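Local coordinates for argonaute protein (Marinitoga piezophila, PDB 5I4A) that uses short 5'-hydroxyl RNA guides to bind complementary target DNA or RNA and cleave it, preferring manganese for DNA cleavage, at residues D537-L542 against N590-I595; K440-Y445 against P511-I516; E566-Y571 against E583-E588; I267-K272 against F432-M437. All coordinates share one frame; numbering follows the deposited sequence.

Contact 1: D537-L542 against N590-I595; sequences DTKYTL and NTDYTI
N590 and Y540 meet where two neighbouring inner strands of the RNase H-fold sheet of the PIWI domain begin and end, and where the chain leaving strand 582-589 is pinned to the start of strand 539-546 before it turns into helix 595-605. The backbone N of N590 donates to Y540 O at 3.0 Å, an almost straight bond (171° at the hydrogen). The side chain of N590 folds back over the same residue: CG sits between its own backbone N and carbonyl carbon (chi1 52°), which carries the amide onto the tyrosine. There ND2 lies 2.9 Å above the centre of the Y540 ring, the amide plane standing 72° from the ring plane, while OD1 accepts a weak bond from Y540 N at 3.3 Å. One asparagine thus engages both backbone polar atoms and the ring face of its partner. Beside it, T591 turns its methyl CG2 to Y540 O.

Further out, K539 runs along the carbonyl O of N590, with CB and CG against it, toward D592 on the exposed side; E512 offers the lysine a second, distant and weak ion pair. The next shell fixes the participants: K530 bonds Y540 OH at the far end of the ring, and N589 bonds T591 OG1. Where the contact reaches solvent, K539 NZ and D592 OD2 form a weak salt bridge of 3.2 Å.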
# COMPACT_ATOMS: atom_id res chain seq x y z
N ASP A 537 -15.49 0.30 29.10
CA ASP A 537 -16.86 0.23 28.61
C ASP A 537 -17.08 1.14 27.40
O ASP A 537 -17.92 2.04 27.45
CB ASP A 537 -17.85 0.61 29.72
CG ASP A 537 -18.11 -0.52 30.68
OD1 ASP A 537 -19.01 -1.34 30.41
OD2 ASP A 537 -17.42 -0.59 31.72
N THR A 538 -16.33 0.92 26.33
CA THR A 538 -16.45 1.73 25.13
C THR A 538 -16.91 0.86 23.96
O THR A 538 -16.47 -0.28 23.81
CB THR A 538 -15.12 2.45 24.80
OG1 THR A 538 -15.36 3.45 23.80
CG2 THR A 538 -14.07 1.49 24.30
N LYS A 539 -17.81 1.41 23.15
CA LYS A 539 -18.30 0.73 21.97
C LYS A 539 -17.30 0.93 20.83
O LYS A 539 -16.67 1.98 20.72
CB LYS A 539 -19.69 1.25 21.61
CG LYS A 539 -20.70 0.93 22.73
CD LYS A 539 -21.95 1.81 22.70
CE LYS A 539 -21.69 3.29 22.85
NZ LYS A 539 -22.94 4.04 22.54
N TYR A 540 -17.13 -0.11 20.01
CA TYR A 540 -16.05 -0.12 19.04
C TYR A 540 -16.46 -0.92 17.81
O TYR A 540 -17.54 -1.51 17.75
CB TYR A 540 -14.78 -0.72 19.65
CG TYR A 540 -14.98 -2.14 20.12
CD1 TYR A 540 -15.42 -2.40 21.40
CD2 TYR A 540 -14.74 -3.21 19.27
CE1 TYR A 540 -15.62 -3.69 21.83
CE2 TYR A 540 -14.94 -4.51 19.69
CZ TYR A 540 -15.38 -4.74 20.98
OH TYR A 540 -15.59 -6.01 21.43
N THR A 541 -15.56 -0.94 16.82
CA THR A 541 -15.70 -1.78 15.64
C THR A 541 -14.31 -2.18 15.18
O THR A 541 -13.37 -1.38 15.24
CB THR A 541 -16.46 -1.06 14.51
OG1 THR A 541 -16.43 -1.88 13.33
CG2 THR A 541 -15.82 0.29 14.21
N LEU A 542 -14.17 -3.43 14.74
CA LEU A 542 -12.91 -3.96 14.26
C LEU A 542 -12.99 -4.11 12.75
O LEU A 542 -13.87 -4.81 12.24
CB LEU A 542 -12.59 -5.30 14.92
CG LEU A 542 -12.41 -5.18 16.44
CD1 LEU A 542 -11.84 -6.46 17.03
CD2 LEU A 542 -11.53 -3.99 16.74
N ASN A 590 -19.93 -3.37 17.76
CA ASN A 590 -20.90 -3.14 18.82
C ASN A 590 -21.22 -1.65 18.96
O ASN A 590 -21.71 -1.22 20.01
CB ASN A 590 -20.42 -3.72 20.15
CG ASN A 590 -19.03 -3.27 20.53
OD1 ASN A 590 -18.85 -2.52 21.49
ND2 ASN A 590 -18.03 -3.73 19.79
N THR A 591 -20.94 -0.86 17.92
CA THR A 591 -21.37 0.53 17.92
C THR A 591 -22.85 0.61 17.54
O THR A 591 -23.47 -0.37 17.11
CB THR A 591 -20.54 1.36 16.93
OG1 THR A 591 -20.78 0.92 15.59
CG2 THR A 591 -19.05 1.27 17.24
N ASP A 592 -23.42 1.80 17.71
CA ASP A 592 -24.78 2.06 17.27
C ASP A 592 -24.87 2.40 15.79
O ASP A 592 -25.96 2.68 15.29
CB ASP A 592 -25.38 3.20 18.10
CG ASP A 592 -25.38 2.88 19.58
OD1 ASP A 592 -25.46 1.69 19.94
OD2 ASP A 592 -25.32 3.83 20.40
N TYR A 593 -23.74 2.36 15.08
CA TYR A 593 -23.74 2.58 13.64
C TYR A 593 -24.02 1.27 12.91
O TYR A 593 -23.60 0.20 13.35
CB TYR A 593 -22.39 3.13 13.18
CG TYR A 593 -22.09 4.54 13.61
CD1 TYR A 593 -22.84 5.60 13.12
CD2 TYR A 593 -21.06 4.82 14.49
CE1 TYR A 593 -22.56 6.90 13.50
CE2 TYR A 593 -20.77 6.11 14.88
CZ TYR A 593 -21.53 7.15 14.38
OH TYR A 593 -21.25 8.44 14.76
N THR A 594 -24.74 1.38 11.80
CA THR A 594 -24.89 0.24 10.91
C THR A 594 -23.59 0.02 10.15
O THR A 594 -22.71 0.88 10.11
CB THR A 594 -26.04 0.46 9.93
OG1 THR A 594 -25.67 1.45 8.97
CG2 THR A 594 -27.29 0.92 10.67
N ILE A 595 -23.47 -1.16 9.54
CA ILE A 595 -22.32 -1.45 8.69
C ILE A 595 -22.19 -0.39 7.61
O ILE A 595 -21.12 0.19 7.39
CB ILE A 595 -22.42 -2.86 8.09
CG1 ILE A 595 -22.51 -3.91 9.20
CG2 ILE A 595 -21.24 -3.15 7.18
CD1 ILE A 595 -21.39 -3.83 10.21

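Contact 2: K440-Y445 against P511-I516; sequences KEKNLY and PENVFI
P511 packs on L444 just before the two parallel strands pair, CB to CB at 3.7 Å, the pyrrolidine ring and the leucine lying alongside and pointing the same way. At E512 the chain meets the end of the K440-N443 type I turn: K442 O accepts weak bonds from the backbone N of both E512 and N513, so one carbonyl holds the entry to strand 513-519.

N513 then pairs with N443, and its O receives the backbone N of L444 at 2.9 Å. The two asparagine side chains run side by side with their amide planes 53° apart, and N513 ND2 donates to N443 OD1 at 2.7 Å, nearly in line with the C=O bond (168°). The other end of the N443 amide is used as well: ND2 donates to Y445 OH and also bonds Y593 OH, which fixes the orientation of the group. V514, on the opposite face of the sheet with L444, brings its CA close to L444 O.

F515 N completes the pairing with a 2.8 Å bond to the same L444 O. Its ring, with CG beside the backbone N, lies alongside Y445, whose CE1 sits 3.5 Å above one face toward the rim; the planes are 44° apart. F515 CE1 also touches N443 CB, and Q601 of helix 595-605 bonds Y445 OH, covering this side. From strand 443-452 the chain runs through two antiparallel strands and helix 485-507, packed on P511 and V514, before 513-519 returns parallel beside the first strand, the topology of the RNase H fold.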
# COMPACT_ATOMS: atom_id res chain seq x y z
N LYS A 440 -19.40 13.88 13.67
CA LYS A 440 -18.75 12.63 14.06
C LYS A 440 -17.65 12.83 15.10
O LYS A 440 -16.74 12.00 15.19
CB LYS A 440 -18.19 11.91 12.83
CG LYS A 440 -19.20 11.66 11.72
CD LYS A 440 -20.40 10.90 12.24
CE LYS A 440 -21.26 10.39 11.09
NZ LYS A 440 -21.67 11.48 10.16
N GLU A 441 -17.71 13.90 15.89
CA GLU A 441 -16.65 14.18 16.85
C GLU A 441 -16.58 13.11 17.95
O GLU A 441 -15.53 12.92 18.56
CB GLU A 441 -16.84 15.56 17.48
CG GLU A 441 -15.78 15.99 18.48
CD GLU A 441 -15.97 17.42 18.96
OE1 GLU A 441 -16.42 17.62 20.11
OE2 GLU A 441 -15.69 18.35 18.17
N LYS A 442 -17.69 12.41 18.20
CA LYS A 442 -17.75 11.45 19.29
C LYS A 442 -16.95 10.19 19.03
O LYS A 442 -16.86 9.34 19.92
CB LYS A 442 -19.20 11.09 19.57
CG LYS A 442 -19.94 10.49 18.38
CD LYS A 442 -21.42 10.31 18.69
CE LYS A 442 -22.22 10.02 17.44
NZ LYS A 442 -23.68 9.98 17.73
N ASN A 443 -16.35 10.04 17.85
CA ASN A 443 -15.68 8.81 17.46
C ASN A 443 -14.17 9.00 17.45
O ASN A 443 -13.66 10.08 17.14
CB ASN A 443 -16.16 8.35 16.08
CG ASN A 443 -17.67 8.24 16.00
OD1 ASN A 443 -18.31 7.71 16.91
ND2 ASN A 443 -18.24 8.73 14.91
N LEU A 444 -13.46 7.93 17.80
CA LEU A 444 -12.00 7.90 17.81
C LEU A 444 -11.54 6.96 16.71
O LEU A 444 -11.74 5.74 16.80
CB LEU A 444 -11.48 7.47 19.18
CG LEU A 444 -9.97 7.24 19.31
CD1 LEU A 444 -9.21 8.50 18.92
CD2 LEU A 444 -9.61 6.80 20.72
N TYR A 445 -10.92 7.52 15.68
CA TYR A 445 -10.48 6.76 14.52
C TYR A 445 -9.01 6.41 14.68
O TYR A 445 -8.16 7.30 14.76
CB TYR A 445 -10.73 7.55 13.23
CG TYR A 445 -12.17 7.97 13.07
CD1 TYR A 445 -13.14 7.05 12.70
CD2 TYR A 445 -12.57 9.28 13.31
CE1 TYR A 445 -14.47 7.42 12.56
CE2 TYR A 445 -13.90 9.66 13.18
CZ TYR A 445 -14.84 8.73 12.80
OH TYR A 445 -16.16 9.10 12.66
N PRO A 511 -14.35 8.71 24.09
CA PRO A 511 -15.03 8.55 22.81
C PRO A 511 -16.19 7.58 22.96
O PRO A 511 -16.07 6.53 23.59
CB PRO A 511 -13.94 7.98 21.89
CG PRO A 511 -12.98 7.32 22.82
CD PRO A 511 -13.00 8.13 24.08
N GLU A 512 -17.33 7.95 22.38
CA GLU A 512 -18.47 7.04 22.45
C GLU A 512 -18.24 5.81 21.58
O GLU A 512 -18.68 4.71 21.93
CB GLU A 512 -19.75 7.77 22.03
CG GLU A 512 -20.99 7.15 22.63
CD GLU A 512 -20.85 6.95 24.13
OE1 GLU A 512 -20.96 7.94 24.88
OE2 GLU A 512 -20.61 5.80 24.56
N ASN A 513 -17.53 5.97 20.47
CA ASN A 513 -17.22 4.86 19.58
C ASN A 513 -15.75 4.92 19.20
O ASN A 513 -15.15 6.00 19.12
CB ASN A 513 -18.09 4.90 18.32
CG ASN A 513 -19.56 5.10 18.65
OD1 ASN A 513 -20.26 4.17 19.05
ND2 ASN A 513 -20.04 6.33 18.47
N VAL A 514 -15.16 3.75 18.96
CA VAL A 514 -13.75 3.63 18.62
C VAL A 514 -13.62 2.76 17.37
O VAL A 514 -14.01 1.59 17.39
CB VAL A 514 -12.92 3.05 19.78
CG1 VAL A 514 -11.47 2.91 19.37
CG2 VAL A 514 -13.04 3.93 21.01
N PHE A 515 -13.08 3.34 16.30
CA PHE A 515 -12.87 2.63 15.05
C PHE A 515 -11.43 2.15 15.00
O PHE A 515 -10.50 2.96 15.03
CB PHE A 515 -13.16 3.54 13.85
CG PHE A 515 -14.61 3.92 13.71
CD1 PHE A 515 -15.23 4.73 14.65
CD2 PHE A 515 -15.36 3.48 12.62
CE1 PHE A 515 -16.56 5.08 14.52
CE2 PHE A 515 -16.69 3.84 12.49
CZ PHE A 515 -17.29 4.64 13.44
N ILE A 516 -11.24 0.84 14.93
CA ILE A 516 -9.91 0.23 14.84
C ILE A 516 -9.77 -0.31 13.43
O ILE A 516 -10.36 -1.34 13.08
CB ILE A 516 -9.70 -0.87 15.89
CG1 ILE A 516 -9.78 -0.29 17.31
CG2 ILE A 516 -8.35 -1.54 15.68
CD1 ILE A 516 -11.17 -0.34 17.91

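Contact 3: E566-Y571 against E583-E588; sequences ENTYIY and EVKILE
An antiparallel beta hairpin of the PIWI domain, strands 568-571 and 582-589, brings N567 beside I586 at its open end. The short axes run at 155° to each other. Y569 and V584 form the hydrogen-bonded pair, Y569 N reaching V584 O at 2.8 Å and V584 N reaching Y569 O at 2.7 Å; T568-K585 and I570-E583 are the non-hydrogen-bonded pairs beside it.

At N567 the pairing is reinforced by a side chain. Its O accepts I586 N at 2.9 Å, and its ND2 returns to I586 O at 3.0 Å, lying in the carbonyl plane on a lone pair while the oxygen lies close to the amide plane. With CG beside the backbone N (chi1 -79°), the amide reaches past I586 CB, crossing that side chain at about a right angle. Replacing N567 by an alanine would probably leave I586 O without this donor and N567 joined to I586 by the single bond from I586 N. The bond falls just before the classic bulge at L587 and E588, both facing L542 on the neighbouring strand.

On one face, E583 CG packs on I570 CG1 at 3.6 Å, and T549 bonds E583 OE2. On the other, V584 CG2 touches the edge of the Y571 ring at CD2, 3.8 Å away, while K618 O holds Y571 OH and Y603 meets the ring edge-to-face. The E583 and Y571 side chains lie about 10 Å from those of D519 and N627, respectively, probable ligands of the catalytic manganese ions. Backbone bonds thus set the register, an amide secures the open end, and a few carbon contacts add to the pairing on the two faces.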
# COMPACT_ATOMS: atom_id res chain seq x y z
N GLU A 566 -22.69 -8.88 3.68
CA GLU A 566 -23.20 -8.05 4.76
C GLU A 566 -22.09 -7.33 5.51
O GLU A 566 -22.30 -6.22 6.02
CB GLU A 566 -24.03 -8.90 5.72
CG GLU A 566 -25.01 -8.11 6.58
CD GLU A 566 -26.09 -7.40 5.78
OE1 GLU A 566 -26.24 -7.70 4.57
OE2 GLU A 566 -26.79 -6.54 6.36
N ASN A 567 -20.90 -7.92 5.57
CA ASN A 567 -19.80 -7.37 6.36
C ASN A 567 -18.57 -7.02 5.53
O ASN A 567 -17.54 -6.66 6.11
CB ASN A 567 -19.41 -8.36 7.46
CG ASN A 567 -20.36 -8.33 8.64
OD1 ASN A 567 -21.52 -8.74 8.54
ND2 ASN A 567 -19.88 -7.84 9.78
N THR A 568 -18.65 -7.09 4.20
CA THR A 568 -17.48 -6.90 3.36
C THR A 568 -17.82 -5.94 2.22
O THR A 568 -18.74 -6.21 1.45
CB THR A 568 -16.97 -8.23 2.80
OG1 THR A 568 -17.09 -9.24 3.82
CG2 THR A 568 -15.51 -8.12 2.40
N TYR A 569 -17.07 -4.85 2.13
CA TYR A 569 -17.24 -3.86 1.07
C TYR A 569 -15.90 -3.60 0.39
O TYR A 569 -14.84 -3.93 0.91
CB TYR A 569 -17.79 -2.53 1.61
CG TYR A 569 -19.22 -2.57 2.10
CD1 TYR A 569 -19.56 -3.24 3.26
CD2 TYR A 569 -20.23 -1.91 1.41
CE1 TYR A 569 -20.86 -3.27 3.72
CE2 TYR A 569 -21.54 -1.93 1.86
CZ TYR A 569 -21.85 -2.61 3.01
OH TYR A 569 -23.15 -2.64 3.46
N ILE A 570 -15.98 -3.00 -0.80
CA ILE A 570 -14.81 -2.54 -1.53
C ILE A 570 -15.09 -1.14 -2.02
O ILE A 570 -16.13 -0.89 -2.64
CB ILE A 570 -14.48 -3.45 -2.73
CG1 ILE A 570 -14.36 -4.90 -2.31
CG2 ILE A 570 -13.18 -3.00 -3.40
CD1 ILE A 570 -14.06 -5.82 -3.46
N TYR A 571 -14.17 -0.22 -1.76
CA TYR A 571 -14.23 1.10 -2.37
C TYR A 571 -13.04 1.28 -3.30
O TYR A 571 -11.96 0.73 -3.07
CB TYR A 571 -14.30 2.22 -1.33
CG TYR A 571 -13.03 2.54 -0.57
CD1 TYR A 571 -12.05 3.36 -1.13
CD2 TYR A 571 -12.82 2.05 0.71
CE1 TYR A 571 -10.89 3.66 -0.43
CE2 TYR A 571 -11.67 2.35 1.41
CZ TYR A 571 -10.71 3.16 0.84
OH TYR A 571 -9.55 3.46 1.53
N GLU A 583 -10.35 -3.13 0.09
CA GLU A 583 -11.35 -3.97 0.75
C GLU A 583 -11.51 -3.57 2.20
O GLU A 583 -10.53 -3.29 2.90
CB GLU A 583 -10.95 -5.44 0.66
CG GLU A 583 -11.93 -6.30 -0.10
CD GLU A 583 -11.55 -7.77 -0.08
OE1 GLU A 583 -11.89 -8.45 0.91
OE2 GLU A 583 -10.91 -8.23 -1.05
N VAL A 584 -12.76 -3.54 2.66
CA VAL A 584 -13.10 -3.17 4.03
C VAL A 584 -14.00 -4.26 4.59
O VAL A 584 -15.08 -4.52 4.04
CB VAL A 584 -13.80 -1.80 4.09
CG1 VAL A 584 -13.95 -1.34 5.52
CG2 VAL A 584 -13.04 -0.76 3.27
N LYS A 585 -13.57 -4.89 5.68
CA LYS A 585 -14.31 -5.99 6.29
C LYS A 585 -14.56 -5.68 7.76
O LYS A 585 -13.61 -5.54 8.54
CB LYS A 585 -13.55 -7.31 6.16
CG LYS A 585 -14.23 -8.48 6.85
CD LYS A 585 -13.37 -9.72 6.86
CE LYS A 585 -14.14 -10.90 7.43
NZ LYS A 585 -14.83 -10.53 8.70
N ILE A 586 -15.83 -5.58 8.14
CA ILE A 586 -16.21 -5.35 9.53
C ILE A 586 -16.08 -6.68 10.27
O ILE A 586 -16.98 -7.52 10.22
CB ILE A 586 -17.63 -4.78 9.66
CG1 ILE A 586 -17.82 -3.61 8.69
CG2 ILE A 586 -17.89 -4.33 11.09
CD1 ILE A 586 -16.98 -2.39 9.03
N LEU A 587 -14.96 -6.89 10.95
CA LEU A 587 -14.78 -8.11 11.73
C LEU A 587 -15.75 -8.16 12.90
O LEU A 587 -16.41 -9.18 13.12
CB LEU A 587 -13.33 -8.20 12.23
CG LEU A 587 -12.39 -9.16 11.50
CD1 LEU A 587 -11.14 -9.39 12.33
CD2 LEU A 587 -13.09 -10.48 11.21
N GLU A 588 -15.84 -7.07 13.66
CA GLU A 588 -16.71 -7.00 14.82
C GLU A 588 -17.34 -5.62 14.84
O GLU A 588 -16.81 -4.66 14.26
CB GLU A 588 -15.94 -7.25 16.12
CG GLU A 588 -16.70 -8.08 17.14
CD GLU A 588 -16.74 -9.55 16.77
OE1 GLU A 588 -15.67 -10.19 16.71
OE2 GLU A 588 -17.85 -10.07 16.54

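Contact 4: I267-K272 against F432-M437; sequences INVIYK and FILKKM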
# COMPACT_ATOMS: atom_id res chain seq x y z
N ILE A 267 -20.43 7.67 -3.33
CA ILE A 267 -20.34 8.51 -2.14
C ILE A 267 -19.94 9.92 -2.56
O ILE A 267 -18.92 10.12 -3.23
CB ILE A 267 -19.34 7.94 -1.12
CG1 ILE A 267 -19.81 6.57 -0.63
CG2 ILE A 267 -19.19 8.89 0.05
CD1 ILE A 267 -21.13 6.61 0.11
N ASN A 268 -20.75 10.89 -2.16
CA ASN A 268 -20.56 12.29 -2.52
C ASN A 268 -19.83 12.99 -1.38
O ASN A 268 -20.36 13.10 -0.27
CB ASN A 268 -21.92 12.94 -2.80
CG ASN A 268 -21.81 14.20 -3.63
OD1 ASN A 268 -21.59 14.14 -4.84
ND2 ASN A 268 -21.99 15.34 -2.98
N VAL A 269 -18.61 13.46 -1.65
CA VAL A 269 -17.77 14.11 -0.65
C VAL A 269 -17.74 15.60 -0.93
O VAL A 269 -17.24 16.04 -1.97
CB VAL A 269 -16.35 13.52 -0.64
CG1 VAL A 269 -15.52 14.16 0.47
CG2 VAL A 269 -16.39 12.01 -0.48
N ILE A 270 -18.28 16.39 -0.00
CA ILE A 270 -18.32 17.84 -0.11
C ILE A 270 -17.38 18.42 0.94
O ILE A 270 -17.46 18.06 2.12
CB ILE A 270 -19.74 18.39 0.08
CG1 ILE A 270 -20.69 17.79 -0.96
CG2 ILE A 270 -19.75 19.91 -0.01
CD1 ILE A 270 -20.44 18.26 -2.37
N TYR A 271 -16.49 19.31 0.51
CA TYR A 271 -15.57 19.99 1.41
C TYR A 271 -16.18 21.31 1.86
O TYR A 271 -16.73 22.06 1.06
CB TYR A 271 -14.23 20.25 0.72
CG TYR A 271 -13.48 19.01 0.27
CD1 TYR A 271 -13.79 18.37 -0.92
CD2 TYR A 271 -12.45 18.48 1.05
CE1 TYR A 271 -13.11 17.25 -1.33
CE2 TYR A 271 -11.76 17.36 0.65
CZ TYR A 271 -12.09 16.74 -0.54
OH TYR A 271 -11.41 15.62 -0.95
N LYS A 272 -16.08 21.59 3.16
CA LYS A 272 -16.54 22.85 3.75
C LYS A 272 -15.33 23.75 3.99
O LYS A 272 -14.50 23.46 4.84
CB LYS A 272 -17.30 22.61 5.05
CG LYS A 272 -18.78 22.32 4.88
CD LYS A 272 -19.48 22.25 6.24
CE LYS A 272 -20.12 23.58 6.63
NZ LYS A 272 -19.15 24.71 6.63
N PHE A 432 -10.13 22.46 5.87
CA PHE A 432 -11.52 22.13 5.57
C PHE A 432 -11.99 21.10 6.58
O PHE A 432 -11.19 20.40 7.20
CB PHE A 432 -11.68 21.59 4.15
CG PHE A 432 -10.91 20.32 3.90
CD1 PHE A 432 -11.42 19.09 4.29
CD2 PHE A 432 -9.68 20.34 3.27
CE1 PHE A 432 -10.72 17.92 4.07
CE2 PHE A 432 -8.97 19.17 3.04
CZ PHE A 432 -9.49 17.96 3.44
N ILE A 433 -13.31 21.00 6.72
CA ILE A 433 -13.93 19.86 7.38
C ILE A 433 -14.91 19.24 6.40
O ILE A 433 -15.46 19.93 5.52
CB ILE A 433 -14.63 20.23 8.71
CG1 ILE A 433 -15.87 21.09 8.45
CG2 ILE A 433 -13.66 20.94 9.64
CD1 ILE A 433 -16.63 21.45 9.71
N LEU A 434 -15.12 17.94 6.52
CA LEU A 434 -16.04 17.24 5.64
C LEU A 434 -17.47 17.49 6.11
O LEU A 434 -17.77 17.41 7.31
CB LEU A 434 -15.74 15.74 5.61
CG LEU A 434 -14.37 15.35 5.06
CD1 LEU A 434 -14.32 13.86 4.80
CD2 LEU A 434 -14.05 16.13 3.79
N LYS A 435 -18.35 17.81 5.16
CA LYS A 435 -19.74 18.11 5.50
C LYS A 435 -20.38 16.94 6.25
O LYS A 435 -21.11 17.15 7.23
CB LYS A 435 -20.52 18.44 4.24
CG LYS A 435 -21.74 19.31 4.47
CD LYS A 435 -22.50 19.55 3.17
CE LYS A 435 -23.60 20.57 3.37
NZ LYS A 435 -24.33 20.32 4.64
N LYS A 436 -20.11 15.72 5.80
CA LYS A 436 -20.70 14.53 6.42
C LYS A 436 -19.97 14.10 7.69
O LYS A 436 -20.50 13.26 8.43
CB LYS A 436 -20.72 13.38 5.41
CG LYS A 436 -21.66 13.62 4.24
CD LYS A 436 -21.64 12.47 3.25
CE LYS A 436 -22.79 12.61 2.25
NZ LYS A 436 -22.78 11.53 1.23
N MET A 437 -18.78 14.63 7.95
CA MET A 437 -18.05 14.32 9.18
C MET A 437 -18.28 15.33 10.29
O MET A 437 -17.78 15.12 11.40
CB MET A 437 -16.55 14.23 8.89
CG MET A 437 -16.15 13.04 8.03
SD MET A 437 -16.49 11.46 8.82
CE MET A 437 -15.33 11.49 10.18
O HOH W 1 -18.65 15.41 3.25
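Y271 and L434 form a non-hydrogen-bonded antiparallel pair, and K272 and I433 the hydrogen-bonded pair next to it, with K272 N to I433 O at 3.0 Å and a weaker return bond from I433 N to K272 O. Beyond the strands, K435 N donates almost straight to I270 O at 3.2 Å (176° at the hydrogen). The same oxygen takes a bond from a water that in turn accepts K436 N, so the turn after strand 433-434 stays tied to linker L2.

The aromatic centre is a T-shaped pair. The CD2-CE2 edge of Y271 points into the face of F432, CD2 lying 3.4 Å above the ring near its centre, with planes at 86°. F432 CG stands between its backbone N and carbonyl carbon (chi1 61°), which sets the ring beside Y271. A serine in place of F432 would probably strip that tyrosine edge of its aromatic cover and open a gap next to it. L434 CD2 packs 3.9 Å from Y271 CD2 and also reaches V269 CG1, while H610 and R607 bond Y271 OH.

On the other face K272 CD touches K435 CG. K436, extended beyond CG, places NZ 3.3 Å from N268 O, a weak bond. Linker L2 is therefore joined to the PIWI domain by backbone pairing over an aromatic and aliphatic core, with lysine chains contributing mainly their carbons and one weak bond at the margin.

Contacts 1, 2 and 3 share the mixed central sheet of the PIWI domain, in which strands 568-571, 582-589, 539-546, 513-519 and 443-452 follow in that order. Contacts 1 and 2 have centres about 9 Å apart and are joined by probable backbone bonds between K539 or T541 and V514; contacts 1 and 3, with centres about 14 Å apart, meet through E588 and T541-L542. Along the chain contact 4 closes first, then contact 2, while contact 3 is nested within the loop closed by contact 1. Contact 4, its centre about 17 Å from that of contact 2, belongs to a separate small sheet and touches contact 2 through M437 and Y445, joining linker L2 to the catalytic domain's RNase H core.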